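Long-range contacts in UL37 (PDB 4K70), which is an inner tegument protein of a herpesvirus, probably with an essential role in controlling viral trafficking, here represented by its N-terminal half: residues A76-L80 against W472-R476; T210-F214 against A304-A308. One frame throughout, in Å; residues are numbered along the deposited sequence.

Contact 1 of 2, residues A76-L80 against W472-R476; sequences ALWRL and WLAFR
Trp78 and Trp472 meet as a T-shaped (edge-to-face) pair. The six-membered ring of Trp472 turns its edge to the face of the Trp78 pyrrole ring, with planes at 69° and centroids 4.5 Å apart. Trp472 CH2 leads, coming within 3.3 Å of Trp78 CG. The Trp472 side chain can reach this far because CG stands anti to its backbone N (chi1 -179°), which sends the indole out from helix 464-481. Beside this pair lies an apolar contact, Leu473 CD2 against Trp78 CZ2 at 3.8 Å.

Two arginines frame the aromatic pair. Arg79 bends at chi3, and its NH1 settles 3.2 Å from Trp472 CZ2, the guanidinium inclined to the indole; NH1 also makes a weak hydrogen bond to Ala33 O, and Arg79 a cation-pi contact with Phe30. Arg476 lays one face of its guanidinium over Trp78 CD1, the two planes nearly perpendicular at 78°. Arg476 NE stops 3.4 Å from Trp78 NE1, two donors that do not bond.

Both turn to Asp173, whose OD2 accepts a hydrogen bond from Trp78 NE1 and forms a salt bridge with Arg476 NE, while Arg476 NH2 pairs with Asp175. One ring edge on a ring face, a leucine methyl and two guanidinium groups thus join residues 76-80, at helix 63-78, to helix 464-481 without a direct hydrogen bond; the polar link runs through Asp173, which probably offsets the buried arginine charge.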
ATOM      1  N   ALA A  76     -12.097   2.989  23.225  1.00 26.79           N
ATOM      2  CA  ALA A  76     -13.108   2.270  22.444  1.00 31.68           C
ATOM      3  C   ALA A  76     -12.756   2.253  20.959  1.00 31.39           C
ATOM      4  O   ALA A  76     -12.992   1.272  20.263  1.00 34.06           O
ATOM      5  CB  ALA A  76     -14.487   2.902  22.652  1.00 30.15           C
ATOM      6  N   LEU A  77     -12.191   3.349  20.476  1.00 25.90           N
ATOM      7  CA  LEU A  77     -11.832   3.457  19.069  1.00 27.42           C
ATOM      8  C   LEU A  77     -10.577   2.658  18.735  1.00 27.12           C
ATOM      9  O   LEU A  77     -10.369   2.276  17.582  1.00 27.53           O
ATOM     10  CB  LEU A  77     -11.620   4.925  18.692  1.00 26.99           C
ATOM     11  CG  LEU A  77     -12.745   5.754  18.075  1.00 32.05           C
ATOM     12  CD1 LEU A  77     -14.108   5.135  18.310  1.00 33.36           C
ATOM     13  CD2 LEU A  77     -12.693   7.180  18.616  1.00 27.10           C
ATOM     14  N   TRP A  78      -9.753   2.395  19.745  1.00 25.56           N
ATOM     15  CA  TRP A  78      -8.412   1.842  19.525  1.00 29.20           C
ATOM     16  C   TRP A  78      -8.427   0.466  18.865  1.00 30.29           C
ATOM     17  O   TRP A  78      -7.581   0.151  18.020  1.00 25.98           O
ATOM     18  CB  TRP A  78      -7.670   1.726  20.854  1.00 25.81           C
ATOM     19  CG  TRP A  78      -6.172   1.877  20.762  1.00 27.07           C
ATOM     20  CD1 TRP A  78      -5.298   1.087  20.067  1.00 26.38           C
ATOM     21  CD2 TRP A  78      -5.372   2.872  21.426  1.00 29.52           C
ATOM     22  NE1 TRP A  78      -4.001   1.538  20.249  1.00 30.34           N
ATOM     23  CE2 TRP A  78      -4.024   2.627  21.084  1.00 31.14           C
ATOM     24  CE3 TRP A  78      -5.668   3.940  22.283  1.00 30.48           C
ATOM     25  CZ2 TRP A  78      -2.974   3.420  21.560  1.00 30.50           C
ATOM     26  CZ3 TRP A  78      -4.620   4.727  22.759  1.00 28.92           C
ATOM     27  CH2 TRP A  78      -3.292   4.458  22.398  1.00 27.63           C
ATOM     28  N   ARG A  79      -9.364  -0.377  19.280  1.00 30.32           N
ATOM     29  CA  ARG A  79      -9.420  -1.735  18.748  1.00 27.31           C
ATOM     30  C   ARG A  79     -10.577  -1.886  17.775  1.00 30.43           C
ATOM     31  O   ARG A  79     -11.166  -2.953  17.659  1.00 35.00           O
ATOM     32  CB  ARG A  79      -9.513  -2.761  19.878  1.00 36.74           C
ATOM     33  CG  ARG A  79      -8.224  -2.935  20.679  1.00 34.40           C
ATOM     34  CD  ARG A  79      -8.491  -3.500  22.080  1.00 43.03           C
ATOM     35  NE  ARG A  79      -9.176  -2.533  22.938  1.00 43.28           N
ATOM     36  CZ  ARG A  79      -8.725  -2.113  24.120  1.00 47.90           C
ATOM     37  NH1 ARG A  79      -7.585  -2.585  24.612  1.00 49.17           N
ATOM     38  NH2 ARG A  79      -9.421  -1.218  24.818  1.00 45.31           N
ATOM     39  N   LEU A  80     -10.880  -0.816  17.052  1.00 28.69           N
ATOM     40  CA  LEU A  80     -12.043  -0.786  16.174  1.00 28.14           C
ATOM     41  C   LEU A  80     -11.816  -1.543  14.852  1.00 31.37           C
ATOM     42  O   LEU A  80     -10.800  -1.366  14.186  1.00 30.08           O
ATOM     43  CB  LEU A  80     -12.432   0.669  15.904  1.00 28.90           C
ATOM     44  CG  LEU A  80     -13.814   0.941  15.325  1.00 33.19           C
ATOM     45  CD1 LEU A  80     -14.871   0.498  16.319  1.00 29.74           C
ATOM     46  CD2 LEU A  80     -13.955   2.416  14.988  1.00 30.59           C
ATOM     47  N   TRP A 472      -0.278  -2.886  28.362  1.00 46.35           N
ATOM     48  CA  TRP A 472      -1.028  -3.005  27.123  1.00 44.83           C
ATOM     49  C   TRP A 472      -0.295  -2.362  25.946  1.00 44.63           C
ATOM     50  O   TRP A 472      -0.144  -2.964  24.887  1.00 42.55           O
ATOM     51  CB  TRP A 472      -2.395  -2.358  27.292  1.00 44.43           C
ATOM     52  CG  TRP A 472      -3.228  -2.460  26.075  1.00 45.40           C
ATOM     53  CD1 TRP A 472      -3.683  -3.604  25.486  1.00 45.93           C
ATOM     54  CD2 TRP A 472      -3.722  -1.375  25.286  1.00 42.05           C
ATOM     55  NE1 TRP A 472      -4.427  -3.297  24.372  1.00 44.92           N
ATOM     56  CE2 TRP A 472      -4.469  -1.938  24.228  1.00 45.88           C
ATOM     57  CE3 TRP A 472      -3.609   0.014  25.372  1.00 44.31           C
ATOM     58  CZ2 TRP A 472      -5.099  -1.155  23.264  1.00 43.05           C
ATOM     59  CZ3 TRP A 472      -4.237   0.788  24.419  1.00 42.56           C
ATOM     60  CH2 TRP A 472      -4.971   0.200  23.373  1.00 41.68           C
ATOM     61  N   LEU A 473       0.158  -1.131  26.144  1.00 43.88           N
ATOM     62  CA  LEU A 473       0.798  -0.371  25.080  1.00 44.17           C
ATOM     63  C   LEU A 473       2.131  -0.976  24.668  1.00 49.46           C
ATOM     64  O   LEU A 473       2.532  -0.881  23.505  1.00 48.50           O
ATOM     65  CB  LEU A 473       1.024   1.067  25.527  1.00 43.40           C
ATOM     66  CG  LEU A 473      -0.208   1.930  25.783  1.00 46.70           C
ATOM     67  CD1 LEU A 473       0.210   3.245  26.423  1.00 40.30           C
ATOM     68  CD2 LEU A 473      -0.939   2.175  24.481  1.00 45.60           C
ATOM     69  N   ALA A 474       2.827  -1.576  25.631  1.00 48.69           N
ATOM     70  CA  ALA A 474       4.114  -2.204  25.364  1.00 44.68           C
ATOM     71  C   ALA A 474       3.916  -3.466  24.538  1.00 48.27           C
ATOM     72  O   ALA A 474       4.669  -3.737  23.605  1.00 43.69           O
ATOM     73  CB  ALA A 474       4.825  -2.522  26.664  1.00 48.02           C
ATOM     74  N   PHE A 475       2.883  -4.231  24.875  1.00 48.99           N
ATOM     75  CA  PHE A 475       2.558  -5.424  24.112  1.00 45.57           C
ATOM     76  C   PHE A 475       2.224  -5.046  22.676  1.00 48.29           C
ATOM     77  O   PHE A 475       2.714  -5.665  21.735  1.00 47.91           O
ATOM     78  CB  PHE A 475       1.391  -6.165  24.747  1.00 46.30           C
ATOM     79  CG  PHE A 475       0.843  -7.262  23.893  1.00 52.13           C
ATOM     80  CD1 PHE A 475       1.552  -8.436  23.712  1.00 52.55           C
ATOM     81  CD2 PHE A 475      -0.387  -7.120  23.267  1.00 54.41           C
ATOM     82  CE1 PHE A 475       1.048  -9.452  22.921  1.00 56.12           C
ATOM     83  CE2 PHE A 475      -0.897  -8.126  22.477  1.00 52.78           C
ATOM     84  CZ  PHE A 475      -0.178  -9.296  22.302  1.00 53.72           C
ATOM     85  N   ARG A 476       1.404  -4.013  22.512  1.00 46.75           N
ATOM     86  CA  ARG A 476       1.035  -3.562  21.176  1.00 45.51           C
ATOM     87  C   ARG A 476       2.245  -3.066  20.381  1.00 44.92           C
ATOM     88  O   ARG A 476       2.396  -3.403  19.209  1.00 45.58           O
ATOM     89  CB  ARG A 476      -0.081  -2.510  21.232  1.00 39.74           C
ATOM     90  CG  ARG A 476      -1.452  -3.125  21.501  1.00 41.08           C
ATOM     91  CD  ARG A 476      -2.595  -2.137  21.344  1.00 36.03           C
ATOM     92  NE  ARG A 476      -2.786  -1.675  19.970  1.00 37.09           N
ATOM     93  CZ  ARG A 476      -3.687  -2.173  19.130  1.00 34.91           C
ATOM     94  NH1 ARG A 476      -4.470  -3.170  19.517  1.00 37.13           N
ATOM     95  NH2 ARG A 476      -3.800  -1.683  17.898  1.00 30.53           N
TER

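Contact 2 of 2, residues T210-F214 against A304-A308; sequences TRALF and AVHVA
Val305 points its side chain at helix 208-223 and spreads it over three side chains there. Its CB already approaches the Phe214 ring, 4.1 Å from CE2. From CB the two methyls part. CG2, anti to the backbone N, goes to Phe214 and makes a CH-pi contact over the middle of the ring, 3.7 Å from the centroid and only 5° off the ring normal. All six ring carbons are consequently at similar distances from this methyl. CG1 sits between the backbone N and the carbonyl carbon (chi1 84°) and turns to Leu213, whose CB it meets at 3.9 Å, and, more loosely, to Thr210 CG2 at 4.2 Å, one turn back from Phe214.

In the all-helical N-terminal half of UL37, this joins one side of helix 208-223 to the connection entering helix 307-311. That backbone is leaving a 3-10 segment, and His306 takes the N-cap position of helix 307-311. On the other side, Thr210 CG2 also lies at the edge of the Phe214 ring, near its plane.

Leu213 extends the contact past Val305: its CB is 3.7 Å from Val305 O, and its CD1 touches His306 CB, also at 3.7 Å. The polar ends look elsewhere, His306 NE2 hydrogen-bonded to Arg289 O and Thr210 OG1 to Asp299 OD2. Leu213 also packs against Val265 of helix 260-271.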
ATOM      1  N   THR A 210       8.144   2.112 -30.543  1.00 26.16           N
ATOM      2  CA  THR A 210       8.226   2.150 -29.090  1.00 26.01           C
ATOM      3  C   THR A 210       6.852   2.495 -28.493  1.00 26.57           C
ATOM      4  O   THR A 210       6.386   1.852 -27.548  1.00 26.54           O
ATOM      5  CB  THR A 210       9.275   3.188 -28.632  1.00 27.58           C
ATOM      6  OG1 THR A 210      10.570   2.840 -29.160  1.00 29.36           O
ATOM      7  CG2 THR A 210       9.350   3.252 -27.122  1.00 26.46           C
ATOM      8  N   ARG A 211       6.212   3.511 -29.060  1.00 25.73           N
ATOM      9  CA  ARG A 211       4.934   3.996 -28.561  1.00 26.95           C
ATOM     10  C   ARG A 211       3.858   2.954 -28.735  1.00 27.54           C
ATOM     11  O   ARG A 211       3.027   2.773 -27.847  1.00 28.36           O
ATOM     12  CB  ARG A 211       4.545   5.298 -29.264  1.00 25.94           C
ATOM     13  CG  ARG A 211       5.475   6.448 -28.908  1.00 29.75           C
ATOM     14  CD  ARG A 211       5.181   7.685 -29.733  1.00 33.43           C
ATOM     15  NE  ARG A 211       3.907   8.288 -29.361  1.00 33.60           N
ATOM     16  CZ  ARG A 211       3.401   9.371 -29.942  1.00 37.54           C
ATOM     17  NH1 ARG A 211       4.062   9.972 -30.925  1.00 35.84           N
ATOM     18  NH2 ARG A 211       2.242   9.856 -29.534  1.00 39.51           N
ATOM     19  N   ALA A 212       3.885   2.255 -29.870  1.00 25.77           N
ATOM     20  CA  ALA A 212       2.943   1.163 -30.117  1.00 24.51           C
ATOM     21  C   ALA A 212       3.082   0.023 -29.098  1.00 26.86           C
ATOM     22  O   ALA A 212       2.083  -0.527 -28.633  1.00 28.38           O
ATOM     23  CB  ALA A 212       3.104   0.631 -31.539  1.00 27.56           C
ATOM     24  N   LEU A 213       4.316  -0.327 -28.750  1.00 24.56           N
ATOM     25  CA  LEU A 213       4.559  -1.441 -27.832  1.00 22.46           C
ATOM     26  C   LEU A 213       4.098  -1.067 -26.420  1.00 25.07           C
ATOM     27  O   LEU A 213       3.473  -1.869 -25.737  1.00 25.57           O
ATOM     28  CB  LEU A 213       6.040  -1.858 -27.851  1.00 23.78           C
ATOM     29  CG  LEU A 213       6.486  -2.546 -29.147  1.00 22.76           C
ATOM     30  CD1 LEU A 213       8.031  -2.753 -29.255  1.00 20.22           C
ATOM     31  CD2 LEU A 213       5.735  -3.874 -29.305  1.00 21.27           C
ATOM     32  N   PHE A 214       4.386   0.166 -26.003  1.00 27.73           N
ATOM     33  CA  PHE A 214       3.896   0.667 -24.729  1.00 23.38           C
ATOM     34  C   PHE A 214       2.370   0.583 -24.634  1.00 26.25           C
ATOM     35  O   PHE A 214       1.839   0.181 -23.607  1.00 26.72           O
ATOM     36  CB  PHE A 214       4.377   2.100 -24.457  1.00 26.93           C
ATOM     37  CG  PHE A 214       5.686   2.166 -23.720  1.00 26.83           C
ATOM     38  CD1 PHE A 214       5.758   1.806 -22.380  1.00 25.98           C
ATOM     39  CD2 PHE A 214       6.843   2.579 -24.367  1.00 23.60           C
ATOM     40  CE1 PHE A 214       6.968   1.854 -21.697  1.00 24.30           C
ATOM     41  CE2 PHE A 214       8.054   2.645 -23.688  1.00 24.77           C
ATOM     42  CZ  PHE A 214       8.116   2.277 -22.351  1.00 26.55           C
ATOM     43  N   ALA A 304      13.879  -2.557 -23.989  1.00 22.34           N
ATOM     44  CA  ALA A 304      13.229  -3.691 -23.353  1.00 21.57           C
ATOM     45  C   ALA A 304      11.724  -3.726 -23.595  1.00 24.87           C
ATOM     46  O   ALA A 304      11.088  -4.764 -23.367  1.00 22.91           O
ATOM     47  CB  ALA A 304      13.528  -3.724 -21.866  1.00 19.99           C
ATOM     48  N   VAL A 305      11.144  -2.612 -24.048  1.00 20.82           N
ATOM     49  CA  VAL A 305       9.712  -2.603 -24.353  1.00 19.88           C
ATOM     50  C   VAL A 305       9.414  -3.522 -25.549  1.00 22.75           C
ATOM     51  O   VAL A 305       8.278  -3.960 -25.737  1.00 21.48           O
ATOM     52  CB  VAL A 305       9.156  -1.183 -24.613  1.00 23.45           C
ATOM     53  CG1 VAL A 305       9.382  -0.776 -26.054  1.00 23.52           C
ATOM     54  CG2 VAL A 305       7.668  -1.136 -24.282  1.00 21.72           C
ATOM     55  N   HIS A 306      10.439  -3.801 -26.358  1.00 19.95           N
ATOM     56  CA  HIS A 306      10.357  -4.848 -27.377  1.00 20.66           C
ATOM     57  C   HIS A 306      10.880  -6.098 -26.676  1.00 20.96           C
ATOM     58  O   HIS A 306      12.039  -6.463 -26.812  1.00 21.85           O
ATOM     59  CB  HIS A 306      11.233  -4.462 -28.574  1.00 19.67           C
ATOM     60  CG  HIS A 306      11.258  -5.478 -29.678  1.00 25.71           C
ATOM     61  ND1 HIS A 306      10.468  -6.599 -29.681  1.00 25.63           N
ATOM     62  CD2 HIS A 306      11.991  -5.525 -30.820  1.00 28.35           C
ATOM     63  CE1 HIS A 306      10.709  -7.304 -30.777  1.00 27.64           C
ATOM     64  NE2 HIS A 306      11.623  -6.673 -31.484  1.00 28.73           N
ATOM     65  N   VAL A 307      10.031  -6.723 -25.868  1.00 23.41           N
ATOM     66  CA  VAL A 307      10.508  -7.729 -24.922  1.00 20.78           C
ATOM     67  C   VAL A 307      10.971  -9.015 -25.626  1.00 24.69           C
ATOM     68  O   VAL A 307      11.870  -9.706 -25.145  1.00 27.68           O
ATOM     69  CB  VAL A 307       9.452  -8.014 -23.826  1.00 23.24           C
ATOM     70  CG1 VAL A 307       8.312  -8.875 -24.378  1.00 24.02           C
ATOM     71  CG2 VAL A 307      10.099  -8.655 -22.588  1.00 18.56           C
ATOM     72  N   ALA A 308      10.382  -9.322 -26.777  1.00 22.60           N
ATOM     73  CA  ALA A 308      10.805 -10.497 -27.530  1.00 25.50           C
ATOM     74  C   ALA A 308      12.267 -10.369 -27.982  1.00 25.55           C
ATOM     75  O   ALA A 308      13.021 -11.336 -27.925  1.00 26.99           O
ATOM     76  CB  ALA A 308       9.881 -10.750 -28.719  1.00 23.40           C
TER

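In the fold
Contact 1 and contact 2 lie on opposite sides of the centre of an elongated, all-helical chain, with centres about 50 Å apart and nearest atoms about 40 Å apart. They share no helix. Along the sequence contact 2 is nested within contact 1: helix 63-78 comes first, then helix 208-223 and helix 307-311, and finally helix 464-481, near the end of the modelled chain. Contact 1 therefore brings an early helix together with the last one, closing a loop of 391 residues, whereas contact 2 closes a shorter loop of 89 residues on the other side of the centre. The chain therefore crosses to the far side of its centre and comes back before it finishes.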